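Long-range contacts in probable porin (Pseudomonas aeruginosa, PDB 4FSO), which probably acts as a porin of the outer membrane, forming a beta-barrel channel through which small solutes may pass: residues L302-F307 with A379-D384; G351-R356 with T383-S388. One frame throughout, in Å; residues are numbered along the deposited sequence.

Contact 1: L302-F307 with A379-D384; sequences LQVNDF and ATYRTD
N305 lies across the aromatic ring of Y381, the loop residue coming from inside the barrel and the tyrosine from its wall. The CB of N305 sits over one ring face, 3.9 Å from the ring centroid, a CH-pi contact. Its chi1 of -174° swings the amide toward Y381, where the amide plane is nearly parallel to the ring (20° apart) but displaced beyond the CE1/CZ rim, not stacked over the centre. OD1 of N305 comes 3.1 Å from OH of Y381, a hydroxyl that has its hydrogen bond with E353 OE1 on the neighbouring strand 350-363. ND2 of N305 lies over the face of the F307 ring, 3.1 Å above its plane, and makes a weak hydrogen bond to E353 OE2. Y381 CG stands anti to the backbone N (chi1 167°), which carries the ring up from the strand to the loop. V304 fills the position beside it: CG1 meets the ring obliquely, 3.6 Å from Y381 CD2, and the other branch, CG2, rests 4.0 Å from CB of A379. Q303, extended beyond CG, reaches past the methyl of A379, with CD 3.5 Å from that CB. The amide is held from outside the pair, NE2 of Q303 bonding to E394 OE2 on strand 392-404. Loop and strand therefore meet through side chains, an apolar patch of V304, A379 and Y381 flanked by the two amides. On the adjoining strand, E355 OE2 accepts the backbone N-H of V304. Residues 302-307 thus pack against 379-383 as an inward-folded loop lining the wall of an OprD-family porin barrel.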
loop_
_atom_site.group_PDB
_atom_site.type_symbol
_atom_site.label_atom_id
_atom_site.label_comp_id
_atom_site.label_asym_id
_atom_site.label_seq_id
_atom_site.Cartn_x
_atom_site.Cartn_y
_atom_site.Cartn_z
ATOM N N LEU A 302 1.753 9.636 -1.210
ATOM C CA LEU A 302 1.300 10.467 -0.098
ATOM C C LEU A 302 -0.195 10.267 0.137
ATOM O O LEU A 302 -0.797 9.383 -0.460
ATOM C CB LEU A 302 1.653 11.945 -0.350
ATOM C CG LEU A 302 2.865 12.333 0.481
ATOM C CD1 LEU A 302 4.075 11.461 0.128
ATOM C CD2 LEU A 302 3.191 13.830 0.394
ATOM N N GLN A 303 -0.792 11.084 1.000
ATOM C CA GLN A 303 -2.188 10.878 1.400
ATOM C C GLN A 303 -3.126 11.045 0.215
ATOM O O GLN A 303 -4.077 10.270 0.046
ATOM C CB GLN A 303 -2.560 11.832 2.518
ATOM C CG GLN A 303 -3.856 11.519 3.264
ATOM C CD GLN A 303 -4.209 12.629 4.254
ATOM O OE1 GLN A 303 -3.347 13.104 5.014
ATOM N NE2 GLN A 303 -5.464 13.073 4.221
ATOM N N VAL A 304 -2.811 12.012 -0.643
ATOM C CA VAL A 304 -3.721 12.405 -1.709
ATOM C C VAL A 304 -3.201 12.177 -3.135
ATOM O O VAL A 304 -3.971 11.991 -4.071
ATOM C CB VAL A 304 -4.212 13.852 -1.451
ATOM C CG1 VAL A 304 -4.521 14.599 -2.732
ATOM C CG2 VAL A 304 -5.448 13.784 -0.558
ATOM N N ASN A 305 -1.889 12.166 -3.285
ATOM C CA ASN A 305 -1.274 12.200 -4.607
ATOM C C ASN A 305 -0.083 11.268 -4.630
ATOM O O ASN A 305 0.582 11.083 -3.612
ATOM C CB ASN A 305 -0.852 13.622 -5.009
ATOM C CG ASN A 305 -0.350 13.699 -6.448
ATOM O OD1 ASN A 305 -1.128 13.532 -7.368
ATOM N ND2 ASN A 305 0.956 13.949 -6.640
ATOM N N ASP A 306 0.168 10.667 -5.790
ATOM C CA ASP A 306 1.195 9.636 -5.891
ATOM C C ASP A 306 2.494 10.105 -6.566
ATOM O O ASP A 306 3.499 9.398 -6.523
ATOM C CB ASP A 306 0.644 8.349 -6.550
ATOM C CG ASP A 306 0.250 8.534 -8.019
ATOM O OD1 ASP A 306 0.444 9.616 -8.605
ATOM O OD2 ASP A 306 -0.262 7.563 -8.608
ATOM N N PHE A 307 2.456 11.287 -7.183
ATOM C CA PHE A 307 3.605 11.850 -7.897
ATOM C C PHE A 307 4.161 10.921 -8.968
ATOM O O PHE A 307 5.358 10.828 -9.185
ATOM C CB PHE A 307 4.674 12.313 -6.907
ATOM C CG PHE A 307 4.194 13.414 -6.031
ATOM C CD1 PHE A 307 3.517 13.127 -4.853
ATOM C CD2 PHE A 307 4.358 14.746 -6.420
ATOM C CE1 PHE A 307 3.048 14.140 -4.063
ATOM C CE2 PHE A 307 3.897 15.781 -5.631
ATOM C CZ PHE A 307 3.236 15.476 -4.446
ATOM N N ALA A 379 -4.174 16.626 4.715
ATOM C CA ALA A 379 -3.466 16.813 3.452
ATOM C C ALA A 379 -3.810 18.127 2.770
ATOM O O ALA A 379 -4.971 18.530 2.695
ATOM C CB ALA A 379 -3.706 15.616 2.485
ATOM N N THR A 380 -2.782 18.780 2.258
ATOM C CA THR A 380 -2.931 19.970 1.447
ATOM C C THR A 380 -2.205 19.696 0.141
ATOM O O THR A 380 -1.010 19.384 0.136
ATOM C CB THR A 380 -2.301 21.184 2.161
ATOM O OG1 THR A 380 -3.083 21.472 3.316
ATOM C CG2 THR A 380 -2.250 22.416 1.252
ATOM N N TYR A 381 -2.928 19.821 -0.961
ATOM C CA TYR A 381 -2.409 19.421 -2.259
ATOM C C TYR A 381 -2.806 20.450 -3.316
ATOM O O TYR A 381 -3.983 20.804 -3.452
ATOM C CB TYR A 381 -2.908 18.017 -2.600
ATOM C CG TYR A 381 -2.706 17.593 -4.032
ATOM C CD1 TYR A 381 -1.427 17.406 -4.556
ATOM C CD2 TYR A 381 -3.797 17.345 -4.863
ATOM C CE1 TYR A 381 -1.237 16.999 -5.881
ATOM C CE2 TYR A 381 -3.623 16.946 -6.195
ATOM C CZ TYR A 381 -2.339 16.775 -6.696
ATOM O OH TYR A 381 -2.162 16.378 -7.999
ATOM N N ARG A 382 -1.800 20.950 -4.034
ATOM C CA ARG A 382 -1.978 22.016 -5.017
ATOM C C ARG A 382 -1.230 21.740 -6.310
ATOM O O ARG A 382 -0.144 21.170 -6.300
ATOM C CB ARG A 382 -1.485 23.334 -4.441
ATOM C CG ARG A 382 -2.179 23.715 -3.176
ATOM C CD ARG A 382 -3.618 24.124 -3.452
ATOM N NE ARG A 382 -4.213 24.690 -2.249
ATOM C CZ ARG A 382 -4.795 23.966 -1.301
ATOM N NH1 ARG A 382 -4.880 22.644 -1.431
ATOM N NH2 ARG A 382 -5.296 24.561 -0.228
ATOM N N THR A 383 -1.813 22.170 -7.420
ATOM C CA THR A 383 -1.195 22.012 -8.725
ATOM C C THR A 383 -1.219 23.334 -9.482
ATOM O O THR A 383 -1.893 24.288 -9.088
ATOM C CB THR A 383 -1.934 20.952 -9.587
ATOM O OG1 THR A 383 -3.212 21.465 -9.977
ATOM C CG2 THR A 383 -2.127 19.633 -8.818
ATOM N N ASP A 384 -0.486 23.396 -10.583
ATOM C CA ASP A 384 -0.629 24.544 -11.454
ATOM C C ASP A 384 -1.345 24.127 -12.736
ATOM O O ASP A 384 -1.322 24.867 -13.705
ATOM C CB ASP A 384 0.717 25.184 -11.751
ATOM C CG ASP A 384 1.671 24.255 -12.509
ATOM O OD1 ASP A 384 1.363 23.060 -12.704
ATOM O OD2 ASP A 384 2.755 24.727 -12.909
#

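Contact 2: G351-R356 with T383-S388; sequences GKEWER and TDFERS. With C8E ((hydroxyethyloxy)tri(ethyloxy)octane), chain E.
D384 holds the backbone of K352 through two hydrogen bonds where strand 350-363 runs beside the end of strand 373-383. The backbone N of K352 donates to OD1 of D384 at 2.7 Å, meeting it on the syn side but 34° out of the carboxylate plane. In return the backbone N of D384 donates to K352 O at 2.9 Å. The lysine side chain adds no salt bridge; its CB-CD run lies alongside OD2 of D384, CD at 3.5 Å. The CG of D384 is turned between its own backbone N and carbonyl carbon (chi1 63°), which brings OD1 back to the neighbouring strand. K352 O also receives a CA-H...O contact from T383, whose CA lies 3.2 Å away. T383 and E353 form an antiparallel non-hydrogen-bonded pair, their CG2 and CB 3.6 Å apart. Beyond the strand end, T383 OG1 donates to F385 O at 2.6 Å, while D391 OD1 takes the backbone N-H of T383. The F385 ring presents its edge to E353 OE1, 3.5 Å from CZ. OE2 of E353 has a weak hydrogen bond from N309; E312 OE2 is also close, so a shared proton or shifted ionisation is possible. Farther along, R356 CD packs 3.3 Å from C13 of the detergent C8E. A turn and the short helix 387-390 then carry the chain from strand 373-383 to strand 392-404, as in an up-and-down antiparallel porin barrel.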
loop_
_atom_site.group_PDB
_atom_site.type_symbol
_atom_site.label_atom_id
_atom_site.label_comp_id
_atom_site.label_asym_id
_atom_site.label_seq_id
_atom_site.Cartn_x
_atom_site.Cartn_y
_atom_site.Cartn_z
ATOM N N GLY A 351 3.720 20.376 -15.920
ATOM C CA GLY A 351 2.912 20.454 -14.724
ATOM C C GLY A 351 3.755 20.443 -13.460
ATOM O O GLY A 351 4.810 19.793 -13.397
ATOM N N LYS A 352 3.272 21.170 -12.454
ATOM C CA LYS A 352 3.874 21.208 -11.129
ATOM C C LYS A 352 2.802 21.042 -10.051
ATOM O O LYS A 352 1.695 21.590 -10.140
ATOM C CB LYS A 352 4.591 22.533 -10.928
ATOM C CG LYS A 352 5.816 22.699 -11.753
ATOM C CD LYS A 352 6.051 24.159 -12.039
ATOM C CE LYS A 352 7.175 24.372 -13.036
ATOM N NZ LYS A 352 8.344 25.049 -12.412
ATOM N N GLU A 353 3.148 20.300 -9.014
ATOM C CA GLU A 353 2.198 20.028 -7.946
ATOM C C GLU A 353 3.019 19.809 -6.721
ATOM O O GLU A 353 4.172 19.401 -6.814
ATOM C CB GLU A 353 1.336 18.777 -8.237
ATOM C CG GLU A 353 2.135 17.488 -8.470
ATOM C CD GLU A 353 1.270 16.281 -8.905
ATOM O OE1 GLU A 353 0.055 16.453 -9.119
ATOM O OE2 GLU A 353 1.804 15.150 -9.023
ATOM N N TRP A 354 2.445 20.088 -5.564
ATOM C CA TRP A 354 3.113 19.714 -4.330
ATOM C C TRP A 354 2.063 19.299 -3.315
ATOM O O TRP A 354 0.883 19.623 -3.459
ATOM C CB TRP A 354 3.978 20.865 -3.792
ATOM C CG TRP A 354 3.187 22.101 -3.515
ATOM C CD1 TRP A 354 2.952 23.110 -4.376
ATOM C CD2 TRP A 354 2.484 22.428 -2.299
ATOM N NE1 TRP A 354 2.168 24.058 -3.785
ATOM C CE2 TRP A 354 1.858 23.663 -2.511
ATOM C CE3 TRP A 354 2.335 21.792 -1.055
ATOM C CZ2 TRP A 354 1.079 24.295 -1.521
ATOM C CZ3 TRP A 354 1.566 22.412 -0.072
ATOM C CH2 TRP A 354 0.953 23.654 -0.311
ATOM N N GLU A 355 2.501 18.576 -2.294
ATOM C CA GLU A 355 1.622 18.135 -1.226
ATOM C C GLU A 355 2.367 18.225 0.103
ATOM O O GLU A 355 3.565 17.971 0.172
ATOM C CB GLU A 355 1.095 16.711 -1.485
ATOM C CG GLU A 355 0.214 16.118 -0.352
ATOM C CD GLU A 355 -0.401 14.745 -0.719
ATOM O OE1 GLU A 355 -0.427 14.389 -1.920
ATOM O OE2 GLU A 355 -0.847 14.015 0.192
ATOM N N ARG A 356 1.646 18.626 1.144
ATOM C CA ARG A 356 2.154 18.596 2.502
ATOM C C ARG A 356 1.151 17.810 3.347
ATOM O O ARG A 356 -0.061 17.985 3.224
ATOM C CB ARG A 356 2.335 20.026 3.042
ATOM C CG ARG A 356 3.156 20.154 4.334
ATOM C CD ARG A 356 2.337 19.851 5.584
ATOM N N THR A 383 -1.813 22.170 -7.420
ATOM C CA THR A 383 -1.195 22.012 -8.725
ATOM C C THR A 383 -1.219 23.334 -9.482
ATOM O O THR A 383 -1.893 24.288 -9.088
ATOM C CB THR A 383 -1.934 20.952 -9.587
ATOM O OG1 THR A 383 -3.212 21.465 -9.977
ATOM C CG2 THR A 383 -2.127 19.633 -8.818
ATOM N N ASP A 384 -0.486 23.396 -10.583
ATOM C CA ASP A 384 -0.629 24.544 -11.454
ATOM C C ASP A 384 -1.345 24.127 -12.736
ATOM O O ASP A 384 -1.322 24.867 -13.705
ATOM C CB ASP A 384 0.717 25.184 -11.751
ATOM C CG ASP A 384 1.671 24.255 -12.509
ATOM O OD1 ASP A 384 1.363 23.060 -12.704
ATOM O OD2 ASP A 384 2.755 24.727 -12.909
ATOM N N PHE A 385 -1.970 22.943 -12.721
ATOM C CA PHE A 385 -2.762 22.412 -13.853
ATOM C C PHE A 385 -4.093 21.840 -13.347
ATOM O O PHE A 385 -4.095 21.065 -12.395
ATOM C CB PHE A 385 -1.992 21.314 -14.629
ATOM C CG PHE A 385 -1.464 20.208 -13.750
ATOM C CD1 PHE A 385 -2.165 19.025 -13.612
ATOM C CD2 PHE A 385 -0.292 20.373 -13.021
ATOM C CE1 PHE A 385 -1.713 18.023 -12.771
ATOM C CE2 PHE A 385 0.173 19.373 -12.187
ATOM C CZ PHE A 385 -0.545 18.194 -12.063
ATOM N N GLU A 386 -5.211 22.221 -13.975
ATOM C CA GLU A 386 -6.542 21.761 -13.560
ATOM C C GLU A 386 -6.800 22.029 -12.080
ATOM O O GLU A 386 -7.214 21.139 -11.340
ATOM C CB GLU A 386 -6.694 20.260 -13.813
ATOM C CG GLU A 386 -7.547 19.873 -14.995
ATOM C CD GLU A 386 -6.730 19.231 -16.083
ATOM O OE1 GLU A 386 -6.961 18.040 -16.376
ATOM O OE2 GLU A 386 -5.850 19.925 -16.639
ATOM N N ARG A 387 -6.535 23.254 -11.654
ATOM C CA ARG A 387 -6.512 23.588 -10.232
ATOM C C ARG A 387 -7.816 23.250 -9.508
ATOM O O ARG A 387 -7.798 22.534 -8.495
ATOM C CB ARG A 387 -6.154 25.063 -10.039
ATOM C CG ARG A 387 -4.701 25.415 -10.348
ATOM C CD ARG A 387 -4.539 26.918 -10.451
ATOM N NE ARG A 387 -3.152 27.347 -10.656
ATOM C CZ ARG A 387 -2.554 27.454 -11.844
ATOM N NH1 ARG A 387 -3.207 27.145 -12.963
ATOM N NH2 ARG A 387 -1.290 27.858 -11.909
ATOM N N SER A 388 -8.931 23.759 -10.042
ATOM C CA SER A 388 -10.261 23.541 -9.463
ATOM C C SER A 388 -10.542 22.051 -9.294
ATOM O O SER A 388 -10.972 21.593 -8.226
ATOM C CB SER A 388 -11.359 24.187 -10.320
ATOM O OG SER A 388 -11.187 25.597 -10.417
HETATM C C1 C8E E . -0.485 27.161 5.939
HETATM C C2 C8E E . 0.287 26.494 7.067
HETATM C C3 C8E E . -0.375 25.194 7.519
HETATM C C4 C8E E . 0.319 24.517 8.700
HETATM C C5 C8E E . 1.455 25.322 9.315
HETATM C C6 C8E E . 2.418 24.382 10.041
HETATM C C7 C8E E . 3.875 24.807 9.857
HETATM C C8 C8E E . 4.818 23.888 10.614
HETATM O O9 C8E E . 4.465 22.570 10.312
HETATM C C10 C8E E . 5.192 22.142 9.174
HETATM C C11 C8E E . 4.276 21.484 8.139
HETATM O O12 C8E E . 3.265 22.366 7.696
HETATM C C13 C8E E . 3.474 22.863 6.379
HETATM C C14 C8E E . 2.306 23.797 5.974
HETATM O O15 C8E E . 1.585 23.354 4.824
HETATM C C16 C8E E . 1.181 24.385 3.947
HETATM C C17 C8E E . 2.351 25.340 3.713
HETATM O O18 C8E E . 3.409 24.663 3.046
HETATM C C19 C8E E . 4.670 24.862 3.690
HETATM C C20 C8E E . 5.743 23.866 3.284
HETATM O O21 C8E E . 6.565 23.640 4.434
#

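The two contacts lie side by side, their centres about 7 Å apart, on the same stretch of barrel wall. Along the chain the loop segment 302-307 comes first, then 351-356 on strand 350-363, then strand 373-383 and the turn into helix 387-390; T383 and D384 belong to both contacts. Contact 1 joins a loop inside the barrel to strand 373-383, whereas contact 2 joins that strand's end and following turn to its neighbour 350-363. The carboxylate of E353 is where they meet. The loop is thereby fastened to three consecutive strands, 350-363, 373-383 and 392-404, consistent with its shaping the channel interior.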